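Local structure of transmembrane oligosaccharyl transferase (Archaeoglobus fulgidus, 3WAJ) at residues A[609-614]-A[768-773]; A[142-147]-A[434-439]; A[239-244]-A[403-408]. The protein is an archaeal integral membrane protein of the STT3/AglB family, joining a GT-C-type bundle of membrane helices to a globular C-terminal part and carrying a zinc ion. One frame throughout, in Å; residues are numbered along the deposited sequence.

Contact 1 (A[609-614]-A[768-773]); sequences VSDIEM and SGYVKI
Val609-Asp611 and Val771-Ile773 run antiparallel as neighbouring strands, their axes 4.7 Å apart at 158°. In the hydrogen-bonded pair, Ser610 N gives to Lys772 O at 2.9 Å, and Lys772 N returns a bond of 2.8 Å to Ser610 O, both nearly straight. Where the first strand turns into a helix, Ile612 N reaches Tyr770 O only weakly, at a bent angle of 121°.

Tyr770 contributes more to the contact than any other residue. Its CG lies anti to the backbone N (chi1 -163°), which carries the ring alongside Asp611 and across Ile612. Ile612 CG2 sits over the ring centre, 3.5 Å from the Tyr770 centroid and almost on the normal, a CH-pi contact. Asp611 OD2 approaches the same ring at its edge, 3.7 Å from Tyr770 CE2, and also accepts from Trp503 NE1. Asp611 OD1 accepts a straight 2.9 Å bond from Met614 N and a weak one from Glu613 N, a capping box at the helix N-cap; with both oxygens held, the carboxylate's rotation is fixed. On the Asp611 side of the sheet, Val609 CG1 meets Val771 CG1 at 3.8 Å. On the reverse side Ser610 OG bonds to His683 ND1 and Lys772 NZ forms a salt bridge with Asp686.

Strand 605-611 lies between 546-548 and 771-776, with 693-698 beyond. Helix 501-513 packs on the valines, while helix 740-755 covers Ile612 and Tyr770.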
# COMPACT_ATOMS: atom_id res chain seq x y z
N VAL A 609 12.04 -14.47 3.37
CA VAL A 609 11.20 -14.71 2.20
C VAL A 609 11.59 -13.74 1.08
O VAL A 609 11.55 -12.51 1.26
CB VAL A 609 9.70 -14.56 2.50
CG1 VAL A 609 8.89 -14.89 1.25
CG2 VAL A 609 9.27 -15.44 3.69
N SER A 610 11.98 -14.29 -0.07
CA SER A 610 12.47 -13.48 -1.17
C SER A 610 11.73 -13.81 -2.45
O SER A 610 11.46 -14.99 -2.74
CB SER A 610 13.99 -13.69 -1.34
OG SER A 610 14.45 -13.21 -2.59
N ASP A 611 11.41 -12.78 -3.22
CA ASP A 611 10.69 -13.04 -4.47
C ASP A 611 11.40 -12.48 -5.70
O ASP A 611 12.43 -11.82 -5.59
CB ASP A 611 9.21 -12.64 -4.40
CG ASP A 611 8.96 -11.17 -4.68
OD1 ASP A 611 9.90 -10.33 -4.60
OD2 ASP A 611 7.78 -10.86 -4.95
N ILE A 612 10.86 -12.78 -6.88
CA ILE A 612 11.59 -12.46 -8.09
C ILE A 612 11.61 -10.96 -8.30
O ILE A 612 12.46 -10.42 -9.01
CB ILE A 612 11.02 -13.21 -9.30
CG1 ILE A 612 11.98 -13.08 -10.49
CG2 ILE A 612 9.61 -12.69 -9.63
CD1 ILE A 612 11.57 -13.90 -11.69
N GLU A 613 10.67 -10.27 -7.67
CA GLU A 613 10.58 -8.82 -7.81
C GLU A 613 11.68 -8.14 -7.01
O GLU A 613 12.34 -7.22 -7.50
CB GLU A 613 9.18 -8.34 -7.40
CG GLU A 613 8.09 -8.76 -8.38
CD GLU A 613 6.73 -8.15 -8.08
OE1 GLU A 613 5.85 -8.20 -8.97
OE2 GLU A 613 6.54 -7.64 -6.96
N MET A 614 11.85 -8.59 -5.78
CA MET A 614 13.00 -8.24 -4.95
C MET A 614 14.33 -8.47 -5.67
O MET A 614 15.25 -7.66 -5.59
CB MET A 614 12.96 -9.05 -3.65
CG MET A 614 11.84 -8.59 -2.71
SD MET A 614 11.53 -9.69 -1.32
CE MET A 614 13.19 -9.72 -0.59
N SER A 768 13.53 -20.08 -11.92
CA SER A 768 13.42 -20.64 -10.57
C SER A 768 12.10 -20.16 -9.98
O SER A 768 11.36 -19.39 -10.63
CB SER A 768 14.58 -20.17 -9.70
OG SER A 768 14.42 -18.79 -9.38
N GLY A 769 11.80 -20.59 -8.76
CA GLY A 769 10.53 -20.23 -8.14
C GLY A 769 10.38 -18.73 -7.94
O GLY A 769 11.34 -18.03 -7.53
N TYR A 770 9.17 -18.25 -8.21
CA TYR A 770 8.81 -16.84 -7.97
C TYR A 770 9.08 -16.45 -6.52
O TYR A 770 9.66 -15.39 -6.24
CB TYR A 770 7.32 -16.65 -8.28
CG TYR A 770 6.87 -15.22 -8.47
CD1 TYR A 770 6.46 -14.77 -9.71
CD2 TYR A 770 6.82 -14.32 -7.39
CE1 TYR A 770 6.01 -13.46 -9.89
CE2 TYR A 770 6.38 -13.01 -7.57
CZ TYR A 770 5.99 -12.60 -8.82
OH TYR A 770 5.56 -11.31 -9.03
N VAL A 771 8.66 -17.30 -5.59
CA VAL A 771 8.86 -17.05 -4.16
C VAL A 771 9.75 -18.13 -3.57
O VAL A 771 9.55 -19.31 -3.83
CB VAL A 771 7.52 -17.04 -3.40
CG1 VAL A 771 7.76 -16.67 -1.93
CG2 VAL A 771 6.57 -16.05 -4.03
N LYS A 772 10.75 -17.71 -2.79
CA LYS A 772 11.64 -18.65 -2.10
C LYS A 772 11.70 -18.35 -0.61
O LYS A 772 11.72 -17.19 -0.21
CB LYS A 772 13.04 -18.62 -2.71
CG LYS A 772 13.10 -19.16 -4.12
CD LYS A 772 14.47 -18.90 -4.71
CE LYS A 772 14.45 -18.97 -6.23
NZ LYS A 772 15.83 -19.04 -6.75
N ILE A 773 11.71 -19.40 0.20
CA ILE A 773 11.81 -19.26 1.65
C ILE A 773 13.11 -19.88 2.16
O ILE A 773 13.45 -21.02 1.83
CB ILE A 773 10.63 -19.92 2.34
CG1 ILE A 773 9.32 -19.29 1.86
CG2 ILE A 773 10.72 -19.80 3.86
CD1 ILE A 773 8.08 -19.99 2.41

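Contact 2 (A[142-147]-A[434-439]); sequences FLIAIV and VSAVYS
Leu143 faces Ala436 across two helices that come close, with 5.4 Å between their CA atoms. Its side chain can be traced outward. Leu143 CB starts against the methyl of Ala436, 4.0 Å from Ala436 CB, and also lies beside the carbonyl O of Ala436. CG serves as the branch point, set beside the backbone N by chi1 of -72°. From it Leu143 CD1 continues the chain in extended form (chi2 -177°) and ends against the second helix, 3.7 Å from Ala436 O and 3.4 Å from Ser439 CB. That last approach is tight for two carbons.

While Ser439 CB meets the leucine, chi1 of -71° puts the hydroxyl beside its own backbone N, where it is engaged within the helix. Ser439 OG donates to Ser435 O at 2.7 Å, meeting the carbonyl nearly head-on, and a polar group in this buried setting is thereby satisfied. Ser435 OG likewise bonds back within its helix, to Ala432 O.

The Ala436 methyl is shared: Ile144 CD1 touches Ala436 CB from a second direction at 4.1 Å, and Ile144 N lies 3.9 Å from it. Helix 474-491 adds Ile482 against Leu143, and helix 121-131 packs on Ile144. The arrangement is an apolar helix-helix packing, without a hydrogen bond between the segments, within the GT-C-type membrane helix bundle.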
# COMPACT_ATOMS: atom_id res chain seq x y z
N PHE A 142 -25.27 9.40 -11.23
CA PHE A 142 -24.93 8.54 -12.36
C PHE A 142 -23.44 8.64 -12.68
O PHE A 142 -22.81 7.65 -13.05
CB PHE A 142 -25.77 8.90 -13.59
CG PHE A 142 -25.45 8.06 -14.81
CD1 PHE A 142 -26.21 6.95 -15.12
CD2 PHE A 142 -24.39 8.41 -15.65
CE1 PHE A 142 -25.91 6.18 -16.24
CE2 PHE A 142 -24.09 7.64 -16.75
CZ PHE A 142 -24.86 6.53 -17.06
N LEU A 143 -22.88 9.84 -12.55
CA LEU A 143 -21.49 10.06 -12.90
C LEU A 143 -20.52 9.44 -11.89
O LEU A 143 -19.48 8.90 -12.27
CB LEU A 143 -21.21 11.56 -13.07
CG LEU A 143 -21.83 12.15 -14.34
CD1 LEU A 143 -21.45 13.60 -14.47
CD2 LEU A 143 -21.36 11.36 -15.55
N ILE A 144 -20.88 9.50 -10.61
CA ILE A 144 -20.02 8.92 -9.57
C ILE A 144 -20.05 7.39 -9.67
O ILE A 144 -19.09 6.72 -9.29
CB ILE A 144 -20.42 9.40 -8.15
CG1 ILE A 144 -19.29 9.14 -7.14
CG2 ILE A 144 -21.75 8.79 -7.70
CD1 ILE A 144 -18.01 9.93 -7.43
N ALA A 145 -21.15 6.86 -10.21
CA ALA A 145 -21.29 5.42 -10.38
C ALA A 145 -20.36 4.87 -11.46
O ALA A 145 -20.14 3.66 -11.53
CB ALA A 145 -22.74 5.06 -10.67
N ILE A 146 -19.82 5.74 -12.30
CA ILE A 146 -18.97 5.30 -13.41
C ILE A 146 -17.59 5.95 -13.50
O ILE A 146 -16.81 5.61 -14.38
CB ILE A 146 -19.68 5.47 -14.78
CG1 ILE A 146 -20.27 6.88 -14.91
CG2 ILE A 146 -20.78 4.45 -14.95
CD1 ILE A 146 -19.96 7.55 -16.22
N VAL A 147 -17.29 6.91 -12.64
CA VAL A 147 -15.97 7.55 -12.71
C VAL A 147 -14.92 6.43 -12.53
O VAL A 147 -15.16 5.47 -11.79
CB VAL A 147 -15.90 8.83 -11.83
CG1 VAL A 147 -16.41 8.56 -10.42
CG2 VAL A 147 -14.49 9.41 -11.81
N VAL A 434 -15.67 15.46 -6.77
CA VAL A 434 -15.60 16.80 -7.33
C VAL A 434 -15.92 16.79 -8.81
O VAL A 434 -16.76 17.56 -9.27
CB VAL A 434 -14.21 17.46 -7.15
CG1 VAL A 434 -14.18 18.80 -7.90
CG2 VAL A 434 -13.88 17.66 -5.70
N SER A 435 -15.24 15.92 -9.55
CA SER A 435 -15.42 15.87 -11.00
C SER A 435 -16.82 15.39 -11.39
O SER A 435 -17.29 15.68 -12.49
CB SER A 435 -14.36 15.00 -11.65
OG SER A 435 -14.78 13.65 -11.69
N ALA A 436 -17.49 14.68 -10.48
CA ALA A 436 -18.85 14.19 -10.74
C ALA A 436 -19.96 15.24 -10.50
O ALA A 436 -20.99 15.23 -11.17
CB ALA A 436 -19.13 12.94 -9.93
N VAL A 437 -19.73 16.13 -9.52
CA VAL A 437 -20.69 17.17 -9.17
C VAL A 437 -20.65 18.31 -10.17
O VAL A 437 -21.69 18.78 -10.64
CB VAL A 437 -20.43 17.72 -7.76
CG1 VAL A 437 -21.34 18.90 -7.46
CG2 VAL A 437 -20.61 16.64 -6.73
N TYR A 438 -19.43 18.76 -10.51
CA TYR A 438 -19.22 19.86 -11.45
C TYR A 438 -19.37 19.43 -12.93
O TYR A 438 -19.22 20.25 -13.84
CB TYR A 438 -17.88 20.55 -11.19
CG TYR A 438 -17.87 21.42 -9.95
CD1 TYR A 438 -18.86 22.37 -9.73
CD2 TYR A 438 -16.88 21.28 -8.99
CE1 TYR A 438 -18.86 23.17 -8.59
CE2 TYR A 438 -16.87 22.07 -7.84
CZ TYR A 438 -17.87 23.01 -7.65
OH TYR A 438 -17.87 23.80 -6.53
N SER A 439 -19.67 18.16 -13.15
CA SER A 439 -20.04 17.69 -14.48
C SER A 439 -21.55 17.59 -14.57
O SER A 439 -22.15 17.95 -15.58
CB SER A 439 -19.39 16.34 -14.79
OG SER A 439 -18.00 16.46 -14.99

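Contact 3 (A[239-244]-A[403-408]); sequences VNADRK and RSFPEM
Val239 and Met408 make the deeper apolar contact here, with Val239 CG2 4.3 Å from Met408 SD. A chi1 of 166° sends Val239 CG1 anti to the backbone N, and CG2 is the branch that reaches the sulfur; Val239 CG2 also grazes Arg403 O at 4.1 Å. Further along, Ala241 CB meets Phe405 CB at 4.4 Å. The phenylalanine ring leads away from there to lie among Phe228, Ala232 and Leu178, and it meets the ring of Tyr181 with the planes at about 60°.

Backbone to side-chain and backbone to backbone approaches form a second group. Asn240 O stands 4.0 Å from Phe405 CB, and Val239 CA lies 3.8 Å from Arg403 O. Arg403, with positive phi, is where the chain leaves helix 384-402 before helix 405-420 begins. On the other side, Asp242 takes the N-cap position of helix 243-261.

With no hydrogen bond or ion pair between the segments, the loop ahead of helix 243-261 meets the 403-404 linker and the first turn of helix 405-420 through loose van der Waals contacts, apolar side chains and backbone carbonyls together.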
# COMPACT_ATOMS: atom_id res chain seq x y z
N VAL A 239 -22.68 38.34 -0.16
CA VAL A 239 -23.15 36.97 0.07
C VAL A 239 -24.12 36.99 1.25
O VAL A 239 -23.73 37.36 2.36
CB VAL A 239 -21.99 35.98 0.40
CG1 VAL A 239 -22.55 34.67 0.97
CG2 VAL A 239 -21.14 35.69 -0.82
N ASN A 240 -25.37 36.59 1.02
CA ASN A 240 -26.33 36.49 2.11
C ASN A 240 -26.27 35.10 2.76
O ASN A 240 -25.95 34.11 2.09
CB ASN A 240 -27.75 36.78 1.62
CG ASN A 240 -27.88 38.15 0.96
OD1 ASN A 240 -27.12 39.09 1.25
ND2 ASN A 240 -28.86 38.28 0.06
N ALA A 241 -26.55 35.05 4.06
CA ALA A 241 -26.63 33.80 4.81
C ALA A 241 -27.12 34.12 6.19
O ALA A 241 -26.76 35.16 6.75
CB ALA A 241 -25.26 33.13 4.89
N ASP A 242 -27.97 33.26 6.75
CA ASP A 242 -28.39 33.43 8.14
C ASP A 242 -27.20 33.03 9.04
O ASP A 242 -27.15 31.92 9.60
CB ASP A 242 -29.66 32.60 8.43
CG ASP A 242 -30.13 32.70 9.88
OD1 ASP A 242 -29.60 33.53 10.65
OD2 ASP A 242 -31.05 31.94 10.24
N ARG A 243 -26.26 33.95 9.14
CA ARG A 243 -24.99 33.72 9.79
C ARG A 243 -25.11 33.26 11.24
O ARG A 243 -24.27 32.51 11.72
CB ARG A 243 -24.14 34.99 9.71
CG ARG A 243 -23.50 35.23 8.35
CD ARG A 243 -22.82 36.61 8.31
NE ARG A 243 -23.42 37.44 7.26
CZ ARG A 243 -24.29 38.42 7.48
NH1 ARG A 243 -24.66 38.72 8.71
NH2 ARG A 243 -24.77 39.10 6.45
N LYS A 244 -26.16 33.69 11.94
CA LYS A 244 -26.35 33.21 13.32
C LYS A 244 -26.70 31.72 13.36
O LYS A 244 -26.14 30.97 14.18
CB LYS A 244 -27.38 34.04 14.09
CG LYS A 244 -26.77 35.27 14.76
CD LYS A 244 -27.62 35.80 15.91
CE LYS A 244 -29.02 36.20 15.45
NZ LYS A 244 -29.91 36.42 16.62
N ARG A 403 -24.58 35.14 -6.38
CA ARG A 403 -24.11 35.14 -4.99
C ARG A 403 -24.61 34.35 -3.78
O ARG A 403 -24.74 34.89 -2.68
CB ARG A 403 -23.98 36.57 -4.46
CG ARG A 403 -25.30 37.29 -4.27
CD ARG A 403 -25.13 38.80 -4.37
NE ARG A 403 -24.07 39.16 -5.31
CZ ARG A 403 -23.87 40.39 -5.77
NH1 ARG A 403 -24.67 41.38 -5.39
NH2 ARG A 403 -22.88 40.63 -6.62
N SER A 404 -24.87 33.06 -3.99
CA SER A 404 -25.29 32.16 -2.92
C SER A 404 -24.27 31.51 -1.99
O SER A 404 -23.08 31.46 -2.31
CB SER A 404 -26.07 31.10 -3.69
OG SER A 404 -26.56 30.09 -2.82
N PHE A 405 -24.73 31.00 -0.85
CA PHE A 405 -23.82 30.39 0.11
C PHE A 405 -23.43 28.94 -0.22
O PHE A 405 -22.24 28.63 -0.24
CB PHE A 405 -24.33 30.50 1.55
CG PHE A 405 -23.51 29.72 2.55
CD1 PHE A 405 -23.89 28.44 2.92
CD2 PHE A 405 -22.36 30.27 3.11
CE1 PHE A 405 -23.14 27.72 3.84
CE2 PHE A 405 -21.61 29.55 4.03
CZ PHE A 405 -22.00 28.27 4.39
N PRO A 406 -24.42 28.04 -0.45
CA PRO A 406 -24.05 26.65 -0.76
C PRO A 406 -23.10 26.54 -1.95
O PRO A 406 -22.14 25.77 -1.88
CB PRO A 406 -25.39 26.00 -1.11
CG PRO A 406 -26.38 26.75 -0.31
CD PRO A 406 -25.89 28.18 -0.32
N GLU A 407 -23.36 27.31 -3.01
CA GLU A 407 -22.49 27.30 -4.17
C GLU A 407 -21.08 27.75 -3.79
O GLU A 407 -20.08 27.19 -4.24
CB GLU A 407 -23.06 28.18 -5.28
CG GLU A 407 -22.36 28.04 -6.63
CD GLU A 407 -23.19 28.56 -7.80
OE1 GLU A 407 -24.41 28.80 -7.60
OE2 GLU A 407 -22.63 28.72 -8.91
N MET A 408 -20.99 28.76 -2.93
CA MET A 408 -19.69 29.23 -2.48
C MET A 408 -18.97 28.14 -1.68
O MET A 408 -17.76 27.94 -1.83
CB MET A 408 -19.80 30.51 -1.66
CG MET A 408 -18.45 31.13 -1.33
SD MET A 408 -18.52 32.36 -0.01
CE MET A 408 -19.33 31.41 1.28

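Contacts 2 and 3 belong to the helical membrane part, with centres 25 Å apart and nearest atoms about 5 Å apart; contact 3 is nested in the chain loop that contact 2 closes. Helix 405-420 ties them: it begins in contact 3, and its Leu410, Trp413 and Ala414 pack on helix 429-446 of contact 2. Contact 1 lies in the mixed sheet of the C-terminal part, on the opposite side of the chain's centre, its centre 42 Å from that of contact 2 and 60 Å from that of contact 3. The zinc ligands Asp47, Asp161 and His163 are in none of the three, although His163 opens helix 163-181, whose last turn touches contact 3.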